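Local coordinates for protein c-di-GMP synthase (Capnocytophaga granulosa, PDB 6WT9) that synthesises the second messenger 3',3'-c-di-GMP from two GTP molecules as the nucleotidyltransferase of a CBASS antiphage defence system, at residues T46-G51 / I250-N255; S96-L101 / R185-V190; I271-Y276 / N310-V315. All blocks are in the same frame, centred on the assembly; numbering follows the deposited sequence.

Interaction 1 (T46-G51 / I250-N255); sequences TLAMNG and IRFLKN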
loop_
_atom_site.group_PDB
_atom_site.type_symbol
_atom_site.label_atom_id
_atom_site.label_comp_id
_atom_site.label_asym_id
_atom_site.label_seq_id
_atom_site.Cartn_x
_atom_site.Cartn_y
_atom_site.Cartn_z
ATOM N N THR A 46 -3.673 -14.932 10.844
ATOM C CA THR A 46 -4.578 -15.138 9.716
ATOM C C THR A 46 -5.267 -13.842 9.310
ATOM O O THR A 46 -5.418 -13.562 8.115
ATOM C CB THR A 46 -5.617 -16.206 10.056
ATOM O OG1 THR A 46 -4.958 -17.431 10.400
ATOM C CG2 THR A 46 -6.526 -16.453 8.863
ATOM N N LEU A 47 -5.689 -13.036 10.286
ATOM C CA LEU A 47 -6.348 -11.777 9.957
ATOM C C LEU A 47 -5.361 -10.747 9.425
ATOM O O LEU A 47 -5.713 -9.954 8.545
ATOM C CB LEU A 47 -7.086 -11.228 11.177
ATOM C CG LEU A 47 -7.986 -10.025 10.898
ATOM C CD1 LEU A 47 -8.920 -10.327 9.737
ATOM C CD2 LEU A 47 -8.777 -9.639 12.138
ATOM N N ALA A 48 -4.124 -10.747 9.930
ATOM C CA ALA A 48 -3.121 -9.807 9.443
ATOM C C ALA A 48 -2.720 -10.086 8.002
ATOM O O ALA A 48 -2.159 -9.201 7.347
ATOM C CB ALA A 48 -1.884 -9.835 10.342
HETATM N N MSE A 49 -2.986 -11.287 7.500
HETATM C CA MSE A 49 -2.689 -11.631 6.117
HETATM C C MSE A 49 -3.932 -11.493 5.252
HETATM O O MSE A 49 -3.844 -11.405 4.028
HETATM C CB MSE A 49 -2.145 -13.055 6.023
HETATM C CG MSE A 49 -0.804 -13.251 6.698
HETATM SE SE MSE A 49 -0.197 -15.103 6.589
HETATM C CE MSE A 49 1.613 -14.840 7.271
ATOM N N ASN A 50 -5.089 -11.480 5.906
ATOM C CA ASN A 50 -6.356 -11.446 5.193
ATOM C C ASN A 50 -6.537 -10.110 4.482
ATOM O O ASN A 50 -6.155 -9.055 4.996
ATOM C CB ASN A 50 -7.511 -11.692 6.163
ATOM C CG ASN A 50 -8.717 -12.324 5.491
ATOM O OD1 ASN A 50 -9.703 -11.650 5.195
ATOM N ND2 ASN A 50 -8.644 -13.627 5.251
ATOM N N GLY A 51 -7.118 -10.159 3.290
ATOM C CA GLY A 51 -7.426 -8.933 2.584
ATOM C C GLY A 51 -8.603 -8.209 3.210
ATOM O O GLY A 51 -9.537 -8.821 3.727
ATOM N N ILE A 250 2.806 -9.162 2.308
ATOM C CA ILE A 250 2.868 -7.701 2.344
ATOM C C ILE A 250 1.969 -7.157 3.447
ATOM O O ILE A 250 2.409 -6.379 4.303
ATOM C CB ILE A 250 2.496 -7.112 0.971
ATOM C CG1 ILE A 250 3.584 -7.416 -0.060
ATOM C CG2 ILE A 250 2.259 -5.612 1.078
ATOM C CD1 ILE A 250 3.274 -6.889 -1.457
ATOM N N ARG A 251 0.693 -7.559 3.443
ATOM C CA ARG A 251 -0.241 -7.094 4.466
ATOM C C ARG A 251 0.200 -7.514 5.861
ATOM O O ARG A 251 -0.009 -6.773 6.830
ATOM C CB ARG A 251 -1.648 -7.623 4.171
ATOM C CG ARG A 251 -2.206 -7.184 2.824
ATOM C CD ARG A 251 -3.669 -7.569 2.671
ATOM N NE ARG A 251 -3.853 -9.006 2.486
ATOM C CZ ARG A 251 -4.244 -9.573 1.350
ATOM N NH1 ARG A 251 -4.502 -8.826 0.284
ATOM N NH2 ARG A 251 -4.383 -10.893 1.280
ATOM N N PHE A 252 0.815 -8.692 5.981
ATOM C CA PHE A 252 1.301 -9.164 7.274
ATOM C C PHE A 252 2.372 -8.233 7.831
ATOM O O PHE A 252 2.284 -7.781 8.979
ATOM C CB PHE A 252 1.836 -10.589 7.124
ATOM C CG PHE A 252 2.361 -11.188 8.396
ATOM C CD1 PHE A 252 1.493 -11.701 9.346
ATOM C CD2 PHE A 252 3.723 -11.269 8.627
ATOM C CE1 PHE A 252 1.974 -12.269 10.510
ATOM C CE2 PHE A 252 4.212 -11.836 9.789
ATOM C CZ PHE A 252 3.336 -12.334 10.734
ATOM N N LEU A 253 3.392 -7.929 7.023
ATOM C CA LEU A 253 4.465 -7.051 7.480
ATOM C C LEU A 253 3.938 -5.663 7.821
ATOM O O LEU A 253 4.365 -5.055 8.810
ATOM C CB LEU A 253 5.559 -6.957 6.417
ATOM C CG LEU A 253 6.405 -8.209 6.189
ATOM C CD1 LEU A 253 7.559 -7.901 5.248
ATOM C CD2 LEU A 253 6.918 -8.759 7.509
ATOM N N LYS A 254 3.011 -5.143 7.012
ATOM C CA LYS A 254 2.451 -3.825 7.290
ATOM C C LYS A 254 1.675 -3.814 8.600
ATOM O O LYS A 254 1.680 -2.805 9.316
ATOM C CB LYS A 254 1.559 -3.379 6.127
ATOM C CG LYS A 254 2.320 -3.177 4.823
ATOM C CD LYS A 254 1.389 -3.005 3.629
ATOM C CE LYS A 254 0.638 -1.685 3.674
ATOM N NZ LYS A 254 -0.172 -1.474 2.436
ATOM N N ASN A 255 1.017 -4.922 8.939
ATOM C CA ASN A 255 0.307 -4.994 10.212
ATOM C C ASN A 255 1.276 -5.128 11.381
ATOM O O ASN A 255 1.037 -4.565 12.456
ATOM C CB ASN A 255 -0.694 -6.147 10.192
ATOM C CG ASN A 255 -2.037 -5.736 9.625
ATOM O OD1 ASN A 255 -2.616 -4.734 10.047
ATOM N ND2 ASN A 255 -2.535 -6.496 8.658
#
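The backbone oxygen of Met49 is held by two nitrogens of one guanidinium group. Arg251 NH2 reaches Met49 O at 2.8 Å, nearly along the C=O axis, whereas Arg251 NE meets the same Met49 O at 2.9 Å from well above the carbonyl plane. This side-on grip leaves the oxygen almost in the guanidinium plane, and a bend at chi3 (-72°) turns the arginine tip into place. Gly51 CA sits over the centre of one guanidinium face, 3.4 Å above the plane. The third nitrogen, NH1, bonds to Asn89 O, so the arginine ties two parts of the backbone together. One carbonyl earlier, Ala48 O takes a bond from Asn255 ND2 (3.0 Å), and Asn255 OD1 is held in turn by Arg16. Two side chains one turn apart on helix 245-259 thus seize successive carbonyls of segment 46-51, an example of helix-to-helix docking in the helical part of the CD-NTase fold. Beside these bonds runs an apolar strip with a Met-aromatic contact. Met49, modelled as selenomethionine, is extended beyond CG and brings its CE over a face of the Phe252 ring, 4.0 Å from the centroid and offset toward the rim; SE itself stands obliquely. Ala48 CB touches Phe252 CD1 at 4.0 Å, and Val292 of helix 291-304 packs on both Met49 and Phe252.

Interaction 2 (S96-L101 / R185-V190); sequences SDIDLL and RDVDIV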
loop_
_atom_site.group_PDB
_atom_site.type_symbol
_atom_site.label_atom_id
_atom_site.label_comp_id
_atom_site.label_asym_id
_atom_site.label_seq_id
_atom_site.Cartn_x
_atom_site.Cartn_y
_atom_site.Cartn_z
ATOM N N SER A 96 -9.335 2.731 4.287
ATOM C CA SER A 96 -8.173 3.047 3.472
ATOM C C SER A 96 -8.501 4.170 2.497
ATOM O O SER A 96 -9.516 4.123 1.796
ATOM C CB SER A 96 -7.708 1.806 2.713
ATOM O OG SER A 96 -6.581 2.092 1.904
ATOM N N ASP A 97 -7.644 5.185 2.457
ATOM C CA ASP A 97 -7.805 6.248 1.482
ATOM C C ASP A 97 -7.298 5.781 0.120
ATOM O O ASP A 97 -6.778 4.672 -0.039
ATOM C CB ASP A 97 -7.086 7.513 1.944
ATOM C CG ASP A 97 -5.648 7.256 2.342
ATOM O OD1 ASP A 97 -4.835 6.902 1.462
ATOM O OD2 ASP A 97 -5.329 7.411 3.540
ATOM N N ILE A 98 -7.456 6.640 -0.882
ATOM C CA ILE A 98 -7.038 6.336 -2.243
ATOM C C ILE A 98 -6.463 7.604 -2.856
ATOM O O ILE A 98 -6.849 8.721 -2.497
ATOM C CB ILE A 98 -8.210 5.778 -3.087
ATOM C CG1 ILE A 98 -7.710 5.200 -4.411
ATOM C CG2 ILE A 98 -9.262 6.852 -3.328
ATOM C CD1 ILE A 98 -8.748 4.375 -5.141
ATOM N N ASP A 99 -5.514 7.428 -3.768
ATOM C CA ASP A 99 -4.883 8.541 -4.462
ATOM C C ASP A 99 -5.387 8.592 -5.896
ATOM O O ASP A 99 -5.377 7.576 -6.602
ATOM C CB ASP A 99 -3.358 8.420 -4.435
ATOM C CG ASP A 99 -2.768 8.767 -3.080
ATOM O OD1 ASP A 99 -3.532 8.847 -2.095
ATOM O OD2 ASP A 99 -1.538 8.970 -3.001
ATOM N N LEU A 100 -5.831 9.772 -6.316
ATOM C CA LEU A 100 -6.314 10.010 -7.667
ATOM C C LEU A 100 -5.261 10.807 -8.423
ATOM O O LEU A 100 -4.960 11.948 -8.053
ATOM C CB LEU A 100 -7.645 10.762 -7.647
ATOM C CG LEU A 100 -8.159 11.219 -9.010
ATOM C CD1 LEU A 100 -8.513 10.021 -9.874
ATOM C CD2 LEU A 100 -9.348 12.149 -8.849
ATOM N N LEU A 101 -4.703 10.207 -9.472
ATOM C CA LEU A 101 -3.701 10.864 -10.299
ATOM C C LEU A 101 -4.375 11.594 -11.453
ATOM O O LEU A 101 -5.214 11.018 -12.154
ATOM C CB LEU A 101 -2.690 9.848 -10.832
ATOM C CG LEU A 101 -1.681 9.304 -9.819
ATOM C CD1 LEU A 101 -0.879 8.168 -10.420
ATOM C CD2 LEU A 101 -0.759 10.414 -9.359
ATOM N N ARG A 185 -14.764 8.915 3.809
ATOM C CA ARG A 185 -13.566 8.452 3.128
ATOM C C ARG A 185 -12.726 9.643 2.685
ATOM O O ARG A 185 -13.251 10.724 2.403
ATOM C CB ARG A 185 -13.916 7.586 1.910
ATOM C CG ARG A 185 -14.731 6.341 2.229
ATOM C CD ARG A 185 -13.967 5.385 3.130
ATOM N NE ARG A 185 -14.645 4.098 3.257
ATOM C CZ ARG A 185 -15.587 3.832 4.157
ATOM N NH1 ARG A 185 -15.967 4.765 5.019
ATOM N NH2 ARG A 185 -16.150 2.632 4.195
ATOM N N ASP A 186 -11.415 9.433 2.623
ATOM C CA ASP A 186 -10.474 10.452 2.185
ATOM C C ASP A 186 -9.916 10.105 0.811
ATOM O O ASP A 186 -9.741 8.932 0.470
ATOM C CB ASP A 186 -9.324 10.616 3.183
ATOM C CG ASP A 186 -9.744 11.351 4.440
ATOM O OD1 ASP A 186 -10.796 12.023 4.411
ATOM O OD2 ASP A 186 -9.019 11.265 5.453
ATOM N N VAL A 187 -9.645 11.142 0.025
ATOM C CA VAL A 187 -9.053 10.999 -1.301
ATOM C C VAL A 187 -7.957 12.044 -1.449
ATOM O O VAL A 187 -8.177 13.227 -1.164
ATOM C CB VAL A 187 -10.097 11.159 -2.427
ATOM C CG1 VAL A 187 -9.432 11.045 -3.793
ATOM C CG2 VAL A 187 -11.211 10.130 -2.287
ATOM N N ASP A 188 -6.778 11.612 -1.884
ATOM C CA ASP A 188 -5.696 12.519 -2.239
ATOM C C ASP A 188 -5.646 12.668 -3.754
ATOM O O ASP A 188 -5.814 11.691 -4.490
ATOM C CB ASP A 188 -4.351 12.012 -1.713
ATOM C CG ASP A 188 -4.268 12.047 -0.198
ATOM O OD1 ASP A 188 -5.298 12.330 0.449
ATOM O OD2 ASP A 188 -3.172 11.796 0.348
ATOM N N ILE A 189 -5.421 13.896 -4.214
ATOM C CA ILE A 189 -5.436 14.226 -5.635
ATOM C C ILE A 189 -4.059 14.757 -6.007
ATOM O O ILE A 189 -3.602 15.757 -5.443
ATOM C CB ILE A 189 -6.533 15.250 -5.974
ATOM C CG1 ILE A 189 -7.924 14.673 -5.691
ATOM C CG2 ILE A 189 -6.424 15.689 -7.426
ATOM C CD1 ILE A 189 -8.437 14.931 -4.285
ATOM N N VAL A 190 -3.408 14.098 -6.962
ATOM C CA VAL A 190 -2.038 14.408 -7.354
ATOM C C VAL A 190 -2.027 14.836 -8.816
ATOM O O VAL A 190 -2.645 14.183 -9.664
ATOM C CB VAL A 190 -1.107 13.204 -7.125
ATOM C CG1 VAL A 190 0.310 13.535 -7.554
ATOM C CG2 VAL A 190 -1.140 12.779 -5.665
#
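Val190, Leu100 and Asp188 are the residues that this parallel strand pair buries most. Asp188 turns both its N and its O to strand 98-101: its N bonds to Ile98 O, and its O receives Leu100 N at a short 2.6 Å, with an almost straight N-H...O angle of 175°. Leu100 O then accepts Val190 N at 2.9 Å, so the central peptides are stitched alternately from either strand. The side chains alternate too. Leu100 joins Ile98, Val187 and Ile189 on one face, where Val67 of helix 54-71 covers Leu100 and Ile189. On the other, Leu101 CD2 lies against Val190 CB at 3.6 Å, the two side chains running alongside. Further along that second face Asp99 and Asp188 stand side by side: each sets CG anti to its carbonyl carbon (chi1 -75° and -68°), which brings Asp99 OD1 to 3.8 Å from Asp188 OD2. Lys177 makes a salt bridge to Asp188 OD1. Asp97, Asp99 and Asp188 are consistent with the acidic triad of nucleotidyltransferases, an Asp-x-Asp pair and a third aspartate on the neighbouring strand. Such clustered carboxylates, raised on a sheet with an apolar underside, imply a site probably suited to binding divalent cations.

Interaction 3 (I271-Y276 / N310-V315); sequences INAICY and NSLKSV
Tyr276 meets Val315 along much of its length. Its CB touches Val315 CG2 at 3.9 Å, and CG lies near both methyls of that valine. Along the ring, CD2 is 4.1 Å from Val315 CG1, and CE2 comes 4.0 Å from Val315 O, whose own hydrogen bond comes from Arg234. The ring is laid out for this by a first torsion that sets CG anti to the backbone N (chi1 -172°). Val315 CG1 stands squarely over the ring centre, 4.0 Å from the centroid and only 2° off the normal, a CH-pi contact in which the two side chains cross at about a right angle. Arg238 of helix 228-241 adds a cation-pi interaction with the same tyrosine. The second methyl of Val315, CG2, touches both Tyr276 CB and Asn272 CB, one turn back on the helix. Ala273, which also points at the loop, brings its CB to 3.4 Å from Lys313 O. A water joins the same two residues, giving one proton to Ala273 O and the other to Lys313 O at 2.7 Å each, so both carbonyls gain a partner where no direct hydrogen bond spans the segments. Leu312 closes the far side, with CD2 against Ile274 CG1 at 3.7 Å. The arrangement is that of an irregular loop, between helices 306-310 and 327-347, packed on helix 268-276 within the helical half of this CD-NTase.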
loop_
_atom_site.group_PDB
_atom_site.type_symbol
_atom_site.label_atom_id
_atom_site.label_comp_id
_atom_site.label_asym_id
_atom_site.label_seq_id
_atom_site.Cartn_x
_atom_site.Cartn_y
_atom_site.Cartn_z
ATOM N N ILE A 271 8.172 -2.108 1.933
ATOM C CA ILE A 271 7.664 -3.426 2.293
ATOM C C ILE A 271 7.275 -4.211 1.045
ATOM O O ILE A 271 7.506 -5.423 0.961
ATOM C CB ILE A 271 6.491 -3.291 3.280
ATOM C CG1 ILE A 271 6.985 -2.705 4.604
ATOM C CG2 ILE A 271 5.816 -4.639 3.511
ATOM C CD1 ILE A 271 5.888 -2.428 5.604
ATOM N N ASN A 272 6.682 -3.534 0.056
ATOM C CA ASN A 272 6.383 -4.188 -1.216
ATOM C C ASN A 272 7.645 -4.765 -1.844
ATOM O O ASN A 272 7.666 -5.925 -2.272
ATOM C CB ASN A 272 5.720 -3.201 -2.180
ATOM C CG ASN A 272 4.359 -2.739 -1.707
ATOM O OD1 ASN A 272 3.734 -3.371 -0.858
ATOM N ND2 ASN A 272 3.889 -1.629 -2.261
ATOM N N ALA A 273 8.714 -3.967 -1.899
ATOM C CA ALA A 273 9.940 -4.407 -2.558
ATOM C C ALA A 273 10.571 -5.587 -1.833
ATOM O O ALA A 273 11.117 -6.497 -2.471
ATOM C CB ALA A 273 10.929 -3.245 -2.649
ATOM N N ILE A 274 10.513 -5.588 -0.499
ATOM C CA ILE A 274 11.111 -6.674 0.275
ATOM C C ILE A 274 10.413 -7.994 -0.037
ATOM O O ILE A 274 11.061 -9.021 -0.272
ATOM C CB ILE A 274 11.065 -6.348 1.779
ATOM C CG1 ILE A 274 11.999 -5.183 2.100
ATOM C CG2 ILE A 274 11.427 -7.571 2.607
ATOM C CD1 ILE A 274 11.977 -4.763 3.551
ATOM N N CYS A 275 9.079 -7.981 -0.052
ATOM C CA CYS A 275 8.332 -9.203 -0.333
ATOM C C CYS A 275 8.442 -9.595 -1.801
ATOM O O CYS A 275 8.580 -10.781 -2.123
ATOM C CB CYS A 275 6.870 -9.023 0.072
ATOM S SG CYS A 275 6.632 -8.693 1.832
ATOM N N TYR A 276 8.386 -8.611 -2.701
ATOM C CA TYR A 276 8.516 -8.879 -4.129
ATOM C C TYR A 276 9.873 -9.472 -4.482
ATOM O O TYR A 276 9.993 -10.153 -5.505
ATOM C CB TYR A 276 8.285 -7.585 -4.918
ATOM C CG TYR A 276 8.209 -7.763 -6.418
ATOM C CD1 TYR A 276 7.045 -8.221 -7.022
ATOM C CD2 TYR A 276 9.296 -7.458 -7.231
ATOM C CE1 TYR A 276 6.966 -8.379 -8.391
ATOM C CE2 TYR A 276 9.227 -7.613 -8.602
ATOM C CZ TYR A 276 8.058 -8.074 -9.178
ATOM O OH TYR A 276 7.979 -8.232 -10.544
ATOM N N ASN A 310 22.137 -4.674 -0.360
ATOM C CA ASN A 310 22.567 -3.652 -1.307
ATOM C C ASN A 310 21.952 -3.835 -2.687
ATOM O O ASN A 310 21.849 -2.860 -3.439
ATOM C CB ASN A 310 24.092 -3.646 -1.429
ATOM C CG ASN A 310 24.771 -3.017 -0.228
ATOM O OD1 ASN A 310 24.175 -2.207 0.483
ATOM N ND2 ASN A 310 26.024 -3.388 0.002
ATOM N N SER A 311 21.542 -5.053 -3.036
ATOM C CA SER A 311 20.969 -5.323 -4.347
ATOM C C SER A 311 19.449 -5.238 -4.369
ATOM O O SER A 311 18.858 -5.360 -5.447
ATOM C CB SER A 311 21.403 -6.710 -4.837
ATOM O OG SER A 311 20.893 -7.728 -3.994
ATOM N N LEU A 312 18.805 -5.032 -3.220
ATOM C CA LEU A 312 17.347 -4.977 -3.166
ATOM C C LEU A 312 16.857 -3.706 -3.848
ATOM O O LEU A 312 17.123 -2.595 -3.377
ATOM C CB LEU A 312 16.863 -5.035 -1.721
ATOM C CG LEU A 312 15.365 -4.747 -1.562
ATOM C CD1 LEU A 312 14.550 -5.799 -2.289
ATOM C CD2 LEU A 312 14.961 -4.660 -0.097
ATOM N N LYS A 313 16.136 -3.865 -4.950
ATOM C CA LYS A 313 15.560 -2.746 -5.676
ATOM C C LYS A 313 14.054 -2.693 -5.452
ATOM O O LYS A 313 13.431 -3.648 -4.980
ATOM C CB LYS A 313 15.870 -2.847 -7.174
ATOM C CG LYS A 313 17.340 -2.705 -7.514
ATOM C CD LYS A 313 17.558 -2.744 -9.017
ATOM C CE LYS A 313 17.074 -4.057 -9.608
ATOM N NZ LYS A 313 17.259 -4.098 -11.084
ATOM N N SER A 314 13.471 -1.550 -5.804
ATOM C CA SER A 314 12.029 -1.394 -5.741
ATOM C C SER A 314 11.350 -2.344 -6.725
ATOM O O SER A 314 11.993 -2.986 -7.563
ATOM C CB SER A 314 11.635 0.051 -6.041
ATOM O OG SER A 314 12.103 0.452 -7.316
ATOM N N VAL A 315 10.022 -2.426 -6.615
ATOM C CA VAL A 315 9.255 -3.319 -7.482
ATOM C C VAL A 315 9.440 -2.938 -8.945
ATOM O O VAL A 315 9.589 -3.808 -9.813
ATOM C CB VAL A 315 7.769 -3.312 -7.073
ATOM C CG1 VAL A 315 6.948 -4.151 -8.033
ATOM C CG2 VAL A 315 7.612 -3.829 -5.651
HETATM O O HOH W 1 11.778 -5.743 -4.997
#

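Two of the three contacts share a helical neighbourhood, while the third belongs to the sheet. Interactions 1 and 3 have centres 18 Å apart and touch through helices 245-259 and 268-276, successive in the chain, where Ile250 and Leu253 pack on Ile271, Asn272 and Cys275. Interaction 2 lies across the chain's centre, 22 Å from interaction 1 and 24 Å from interaction 3, centre to centre. In sequence, both strands of interaction 2 fall between the segments of interaction 1, whereas interaction 3 follows later. The early helix 40-49 is therefore joined to the helices that come after the sheet, illustrating how a CD-NTase sets its nucleotidyltransferase sheet beside a helical part built from both ends of the chain.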